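Local coordinates for protein tapirin (Caldicellulosiruptor hydrothermalis, PDB 6N2C) that probably binds cellulose and so attaches cells to plant biomass, through a zinc-containing C-terminal domain built on a beta-helix, at residues L347-D350 against V351-V355; I394-S397 against G398-I402; D477-A481 against N482-L486. One frame throughout, in Å; residues are numbered along the deposited sequence.

Interaction 1: L347-D350 against V351-V355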
loop_
_atom_site.group_PDB
_atom_site.type_symbol
_atom_site.label_atom_id
_atom_site.label_comp_id
_atom_site.label_asym_id
_atom_site.label_seq_id
_atom_site.Cartn_x
_atom_site.Cartn_y
_atom_site.Cartn_z
ATOM N N LEU A 347 -2.869 -20.182 -4.577
ATOM C CA LEU A 347 -4.073 -19.276 -4.516
ATOM C C LEU A 347 -5.180 -20.091 -3.888
ATOM O O LEU A 347 -5.634 -21.114 -4.470
ATOM C CB LEU A 347 -4.545 -18.843 -5.899
ATOM C CG LEU A 347 -5.805 -17.946 -6.012
ATOM C CD1 LEU A 347 -5.621 -16.698 -5.160
ATOM C CD2 LEU A 347 -6.159 -17.673 -7.435
ATOM N N SER A 348 -5.638 -19.637 -2.739
ATOM C CA SER A 348 -6.730 -20.208 -1.997
ATOM C C SER A 348 -7.891 -19.239 -1.914
ATOM O O SER A 348 -7.676 -18.041 -1.669
ATOM C CB SER A 348 -6.213 -20.508 -0.600
ATOM O OG SER A 348 -7.157 -21.122 0.213
ATOM N N ALA A 349 -9.121 -19.718 -2.076
ATOM C CA ALA A 349 -10.282 -18.853 -2.165
ATOM C C ALA A 349 -11.493 -19.438 -1.517
ATOM O O ALA A 349 -11.776 -20.646 -1.648
ATOM C CB ALA A 349 -10.584 -18.481 -3.604
ATOM N N ASP A 350 -12.234 -18.587 -0.840
ATOM C CA ASP A 350 -13.412 -19.014 -0.087
ATOM C C ASP A 350 -14.659 -18.877 -0.903
ATOM O O ASP A 350 -14.638 -18.563 -2.106
ATOM C CB ASP A 350 -13.495 -18.200 1.233
ATOM C CG ASP A 350 -12.303 -18.394 2.157
ATOM O OD1 ASP A 350 -11.604 -19.435 2.138
ATOM O OD2 ASP A 350 -12.048 -17.452 2.936
ATOM N N VAL A 351 -15.787 -19.190 -0.275
ATOM C CA VAL A 351 -17.112 -19.099 -0.933
ATOM C C VAL A 351 -17.411 -17.796 -1.689
ATOM O O VAL A 351 -17.112 -16.716 -1.218
ATOM C CB VAL A 351 -18.252 -19.368 0.102
ATOM C CG1 VAL A 351 -18.232 -18.326 1.237
ATOM C CG2 VAL A 351 -19.623 -19.408 -0.546
ATOM N N GLY A 352 -18.037 -17.909 -2.852
ATOM C CA GLY A 352 -18.482 -16.774 -3.598
ATOM C C GLY A 352 -17.476 -15.934 -4.399
ATOM O O GLY A 352 -17.824 -14.905 -5.003
ATOM N N THR A 353 -16.235 -16.344 -4.370
ATOM C CA THR A 353 -15.184 -15.662 -5.032
ATOM C C THR A 353 -15.206 -15.861 -6.528
ATOM O O THR A 353 -15.677 -16.910 -7.046
ATOM C CB THR A 353 -13.830 -16.106 -4.426
ATOM O OG1 THR A 353 -13.707 -17.550 -4.438
ATOM C CG2 THR A 353 -13.709 -15.629 -3.012
ATOM N N VAL A 354 -14.708 -14.860 -7.251
ATOM C CA VAL A 354 -14.606 -14.925 -8.700
ATOM C C VAL A 354 -13.240 -14.371 -9.082
ATOM O O VAL A 354 -12.815 -13.392 -8.515
ATOM C CB VAL A 354 -15.747 -14.047 -9.375
ATOM C CG1 VAL A 354 -15.658 -14.101 -10.866
ATOM C CG2 VAL A 354 -17.098 -14.540 -8.917
ATOM N N VAL A 355 -12.632 -14.953 -10.100
ATOM C CA VAL A 355 -11.377 -14.501 -10.641
ATOM C C VAL A 355 -11.552 -14.171 -12.098
ATOM O O VAL A 355 -12.123 -15.005 -12.861
ATOM C CB VAL A 355 -10.311 -15.609 -10.487
ATOM C CG1 VAL A 355 -9.034 -15.259 -11.309
ATOM C CG2 VAL A 355 -10.036 -15.830 -9.043
#
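Thr353 turns its side chain back over the end of the strand that precedes it, toward Ala349 and Asp350. Thr353 CB lies 3.5 Å from Asp350 O. From there the two branches part. OG1 stands between the backbone N and the carbonyl carbon (chi1 53°), and this rotation aims the hydroxyl at the backbone of Asp350. Thr353 OG1 donates a hydrogen bond to Asp350 O over 2.7 Å. It approaches in the carbonyl plane, with a C=O...donor angle of 159°. Thr353 OG1 also passes 3.4 Å from Ala349 CB, so the hydroxyl is packed as well as bonded. A further hydrogen bond joins it to the hydroxyl of Thr374. This buried oxygen is therefore held at two points. On the other branch, Thr353 CG2 sits 3.2 Å from Asp350 O, against backbone rather than side chain.

The outer side of the turn differs. The Asp350 side chain turns off toward Lys329, which it touches. Val351 is exposed and points away from the strand. Gly352 has a positive phi of 77°, as is usual at the third position of a type II turn, and its backbone N is bonded to Asp373 OD2.

On the inner side, Leu347 packs on Met326 and Leu328, and Val355 on Thr374 and Leu376. These contacts join the turn to the neighbouring strands 326-328 and 374-378. The type II beta turn from Asp350 to Thr353 thus makes the bend between strands 346-349 and 354-356. These lie in two different parallel sheets, and such a bend is a corner of a beta-helix coil.

Interaction 2: I394-S397 against G398-I402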
loop_
_atom_site.group_PDB
_atom_site.type_symbol
_atom_site.label_atom_id
_atom_site.label_comp_id
_atom_site.label_asym_id
_atom_site.label_seq_id
_atom_site.Cartn_x
_atom_site.Cartn_y
_atom_site.Cartn_z
ATOM N N ILE A 394 -14.464 -23.040 -14.902
ATOM C CA ILE A 394 -13.546 -22.198 -15.663
ATOM C C ILE A 394 -14.250 -21.871 -16.968
ATOM O O ILE A 394 -14.805 -22.746 -17.651
ATOM C CB ILE A 394 -12.213 -22.884 -15.911
ATOM C CG1 ILE A 394 -11.550 -23.297 -14.588
ATOM C CG2 ILE A 394 -11.292 -22.094 -16.832
ATOM C CD1 ILE A 394 -10.282 -24.134 -14.736
ATOM N N VAL A 395 -14.145 -20.618 -17.353
ATOM C CA VAL A 395 -14.618 -20.110 -18.624
ATOM C C VAL A 395 -13.424 -19.638 -19.374
ATOM O O VAL A 395 -12.717 -18.773 -18.891
ATOM C CB VAL A 395 -15.621 -18.946 -18.385
ATOM C CG1 VAL A 395 -16.033 -18.308 -19.699
ATOM C CG2 VAL A 395 -16.843 -19.483 -17.689
ATOM N N CYS A 396 -13.166 -20.131 -20.582
ATOM C CA CYS A 396 -12.033 -19.696 -21.332
ATOM C C CYS A 396 -12.586 -19.235 -22.715
ATOM O O CYS A 396 -13.066 -20.071 -23.487
ATOM C CB CYS A 396 -10.986 -20.809 -21.518
ATOM S SG CYS A 396 -9.622 -20.320 -22.564
ATOM N N SER A 397 -12.489 -17.940 -23.055
ATOM C CA SER A 397 -12.991 -17.438 -24.353
ATOM C C SER A 397 -12.003 -17.531 -25.458
ATOM O O SER A 397 -12.380 -17.369 -26.633
ATOM C CB SER A 397 -13.377 -15.982 -24.164
ATOM O OG SER A 397 -12.205 -15.264 -23.723
ATOM N N GLY A 398 -10.693 -17.782 -25.166
ATOM C CA GLY A 398 -9.652 -17.778 -26.163
ATOM C C GLY A 398 -9.166 -19.185 -26.419
ATOM O O GLY A 398 -9.930 -20.009 -26.873
ATOM N N THR A 399 -7.920 -19.490 -26.044
ATOM C CA THR A 399 -7.349 -20.799 -26.329
ATOM C C THR A 399 -6.862 -21.390 -25.002
ATOM O O THR A 399 -6.276 -20.684 -24.134
ATOM C CB THR A 399 -6.178 -20.557 -27.286
ATOM O OG1 THR A 399 -6.709 -20.017 -28.524
ATOM C CG2 THR A 399 -5.419 -21.813 -27.550
ATOM N N ILE A 400 -7.036 -22.698 -24.866
ATOM C CA ILE A 400 -6.455 -23.489 -23.761
ATOM C C ILE A 400 -5.244 -24.198 -24.368
ATOM O O ILE A 400 -5.384 -24.969 -25.373
ATOM C CB ILE A 400 -7.429 -24.528 -23.248
ATOM C CG1 ILE A 400 -8.641 -23.862 -22.670
ATOM C CG2 ILE A 400 -6.821 -25.428 -22.171
ATOM C CD1 ILE A 400 -9.700 -24.736 -22.076
ATOM N N THR A 401 -4.068 -23.945 -23.762
ATOM C CA THR A 401 -2.834 -24.569 -24.158
ATOM C C THR A 401 -2.456 -25.542 -23.009
ATOM O O THR A 401 -2.262 -25.127 -21.851
ATOM C CB THR A 401 -1.783 -23.508 -24.408
ATOM O OG1 THR A 401 -2.210 -22.715 -25.533
ATOM C CG2 THR A 401 -0.466 -24.156 -24.781
ATOM N N ILE A 402 -2.369 -26.835 -23.344
ATOM C CA ILE A 402 -1.953 -27.843 -22.383
ATOM C C ILE A 402 -0.633 -28.497 -22.823
ATOM O O ILE A 402 -0.350 -28.634 -24.030
ATOM C CB ILE A 402 -3.031 -28.884 -22.131
ATOM C CG1 ILE A 402 -3.592 -29.471 -23.456
ATOM C CG2 ILE A 402 -4.170 -28.269 -21.334
ATOM C CD1 ILE A 402 -4.344 -30.775 -23.242
#
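Cys396 and Ile400 pack against each other on the inner side of a bend. Cys396 SG rests 3.7 Å from Ile400 CG1, while Cys396 CB reaches the tip of the same side chain, Ile400 CD1, at 4.2 Å. The sulfur is trans to its own backbone N (chi1 175°), which swings it along the chain toward the residues that follow. There Cys396 SG also comes to 3.7 Å from Thr399 O. Ile400 meets it with the CG1 branch. Both side chains are buried.

The bend carries the chain from strand 393-396 to strand 400-403, two strands of different parallel sheets of the beta-helix. The neighbouring coils continue the packing: Cys396 touches Cys378, and Ile400 touches Ile417 and Cys419.

The outer side is looser and polar. Ser397 and Thr399 both point away from the bend, and Thr399 is exposed. Ser397 OG makes a weak hydrogen bond to Cys378 O. Gly398 has phi -109° and psi -112°, a backbone shape easiest for a residue without a side chain. Arg420 ties down this polar outer side, giving hydrogen bonds to Gly398 O and Thr399 OG1.

Interaction 3: D477-A481 against N482-L486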
loop_
_atom_site.group_PDB
_atom_site.type_symbol
_atom_site.label_atom_id
_atom_site.label_comp_id
_atom_site.label_asym_id
_atom_site.label_seq_id
_atom_site.Cartn_x
_atom_site.Cartn_y
_atom_site.Cartn_z
ATOM N N ASP A 477 8.463 32.831 17.501
ATOM C CA ASP A 477 7.922 33.200 18.828
ATOM C C ASP A 477 6.565 32.599 19.168
ATOM O O ASP A 477 5.939 33.044 20.159
ATOM C CB ASP A 477 7.958 34.710 18.985
ATOM C CG ASP A 477 7.090 35.472 17.989
ATOM O OD1 ASP A 477 6.482 34.917 17.072
ATOM O OD2 ASP A 477 6.945 36.682 18.202
ATOM N N ILE A 478 6.104 31.604 18.376
ATOM C CA ILE A 478 4.830 30.942 18.575
ATOM C C ILE A 478 5.088 29.756 19.482
ATOM O O ILE A 478 5.015 28.635 19.079
ATOM C CB ILE A 478 4.090 30.619 17.297
ATOM C CG1 ILE A 478 3.910 31.903 16.437
ATOM C CG2 ILE A 478 2.670 30.111 17.594
ATOM C CD1 ILE A 478 3.204 31.676 15.128
ATOM N N ASN A 479 5.351 30.059 20.755
ATOM C CA ASN A 479 5.700 29.083 21.776
ATOM C C ASN A 479 4.731 29.195 22.951
ATOM O O ASN A 479 4.052 30.246 23.143
ATOM C CB ASN A 479 7.125 29.283 22.240
ATOM C CG ASN A 479 8.091 29.406 21.068
ATOM O OD1 ASN A 479 8.135 28.511 20.229
ATOM N ND2 ASN A 479 8.903 30.488 21.051
ATOM N N GLY A 480 4.661 28.129 23.722
ATOM C CA GLY A 480 3.750 28.138 24.878
ATOM C C GLY A 480 4.353 27.321 26.006
ATOM O O GLY A 480 5.524 26.848 25.940
ATOM N N ALA A 481 3.531 27.049 27.001
ATOM C CA ALA A 481 4.058 26.369 28.177
ATOM C C ALA A 481 4.521 24.957 27.795
ATOM O O ALA A 481 5.445 24.436 28.411
ATOM C CB ALA A 481 2.994 26.277 29.273
ATOM N N ASN A 482 3.769 24.276 26.942
ATOM C CA ASN A 482 4.074 22.866 26.602
ATOM C C ASN A 482 4.555 22.729 25.107
ATOM O O ASN A 482 4.362 21.635 24.548
ATOM C CB ASN A 482 2.903 21.929 26.868
ATOM C CG ASN A 482 1.611 22.281 26.085
ATOM O OD1 ASN A 482 1.422 23.421 25.685
ATOM N ND2 ASN A 482 0.665 21.358 26.014
ATOM N N TYR A 483 5.039 23.823 24.489
ATOM C CA TYR A 483 5.461 23.728 23.102
ATOM C C TYR A 483 6.366 24.794 22.583
ATOM O O TYR A 483 6.427 25.929 23.121
ATOM C CB TYR A 483 4.296 23.635 22.168
ATOM C CG TYR A 483 3.441 24.909 22.072
ATOM C CD1 TYR A 483 3.651 25.843 21.038
ATOM C CD2 TYR A 483 2.324 25.113 22.903
ATOM C CE1 TYR A 483 2.834 26.988 20.895
ATOM C CE2 TYR A 483 1.475 26.226 22.706
ATOM C CZ TYR A 483 1.760 27.184 21.756
ATOM O OH TYR A 483 0.865 28.261 21.545
ATOM N N TYR A 484 7.134 24.416 21.540
ATOM C CA TYR A 484 7.885 25.325 20.745
ATOM C C TYR A 484 7.567 25.112 19.292
ATOM O O TYR A 484 7.259 24.005 18.894
ATOM C CB TYR A 484 9.383 25.160 20.943
ATOM C CG TYR A 484 9.875 25.561 22.309
ATOM C CD1 TYR A 484 9.921 24.629 23.343
ATOM C CD2 TYR A 484 10.312 26.847 22.549
ATOM C CE1 TYR A 484 10.382 24.985 24.588
ATOM C CE2 TYR A 484 10.758 27.231 23.815
ATOM C CZ TYR A 484 10.810 26.285 24.824
ATOM O OH TYR A 484 11.252 26.639 26.066
ATOM N N SER A 485 7.531 26.204 18.543
ATOM C CA SER A 485 7.268 26.178 17.074
ATOM C C SER A 485 8.411 26.854 16.358
ATOM O O SER A 485 9.137 27.665 16.943
ATOM C CB SER A 485 5.957 26.858 16.686
ATOM O OG SER A 485 4.807 26.384 17.392
ATOM N N LEU A 486 8.570 26.497 15.071
ATOM C CA LEU A 486 9.483 27.146 14.169
ATOM C C LEU A 486 8.903 27.082 12.774
ATOM O O LEU A 486 8.572 25.991 12.265
ATOM C CB LEU A 486 10.873 26.470 14.254
ATOM C CG LEU A 486 11.894 26.847 13.180
ATOM C CD1 LEU A 486 12.248 28.320 13.347
ATOM C CD2 LEU A 486 13.087 25.901 13.086
HETATM O O HOH W 1 7.162 30.156 15.973
HETATM O O HOH W 2 1.850 30.675 21.286
HETATM O O HOH W 3 8.344 26.176 27.733
#
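Gly480 and Tyr483 close a tight reversal at the surface, a type I beta turn that leads the chain into strand 483-488, an end strand, within this chain, of the long parallel stack of strands. They form a single antiparallel, hydrogen-bonded bridge. Gly480 N gives a nearly straight bond to Tyr483 O (2.9 Å), and the return bond from Tyr483 N to Gly480 O is weak.

The Tyr483 ring folds back over the loop (chi1 68°). Gly480 N lies over the ring centre, with Asn479 C on the same face nearer its border. Gly480 CA adds a CH-pi contact, 3.8 Å from the Tyr483 ring centroid. Gly480 has no side chain, so the ring lies directly against its backbone. At the ring edge, Ile478 O lies 3.3 Å from Tyr483 CE1. With an alanine in place of Tyr483, Gly480 would probably lose its aromatic cover, and water 2, which bridges Tyr483 OH and Asn479 O, one partner.

Beyond the single bridge, side chains make the links. Asn479 OD1 accepts Ser485 N at 2.9 Å, the donor nearly along the C=O axis. Asn479 ND2 is bonded to Lys476 O, fixing the amide's flip. The Asn479 and Tyr484 side chains cross at about a right angle, with amide and ring planes 52° apart. Ser485 OG, in one of two conformers, donates to Ile478 O (2.8 Å). Ile478 packs on Pro558 and Tyr562 of helix 557-565.

Overall arrangement
All three interactions are local turns that lead into a strand; those of interactions 1 and 2 belong to the beta-helix coils. These two lie close together, centres 19 Å apart. Each is a partly buried corner between strands of different parallel sheets. Interaction 1 is fastened by a threonine hydroxyl on backbone, whereas interaction 2 relies on sulfur and aliphatic packing. Strands 354-356, 393-396 and 483-488 belong to one parallel stack, so all three contacts reach it. Interaction 3 lies on the other side of the chain's centre, about 55 Å from interaction 1 between centres. It is a surface contact, rich in backbone bonds, amide, hydroxyls and water. The Asn482 side chain is about 11 Å from the zinc ion.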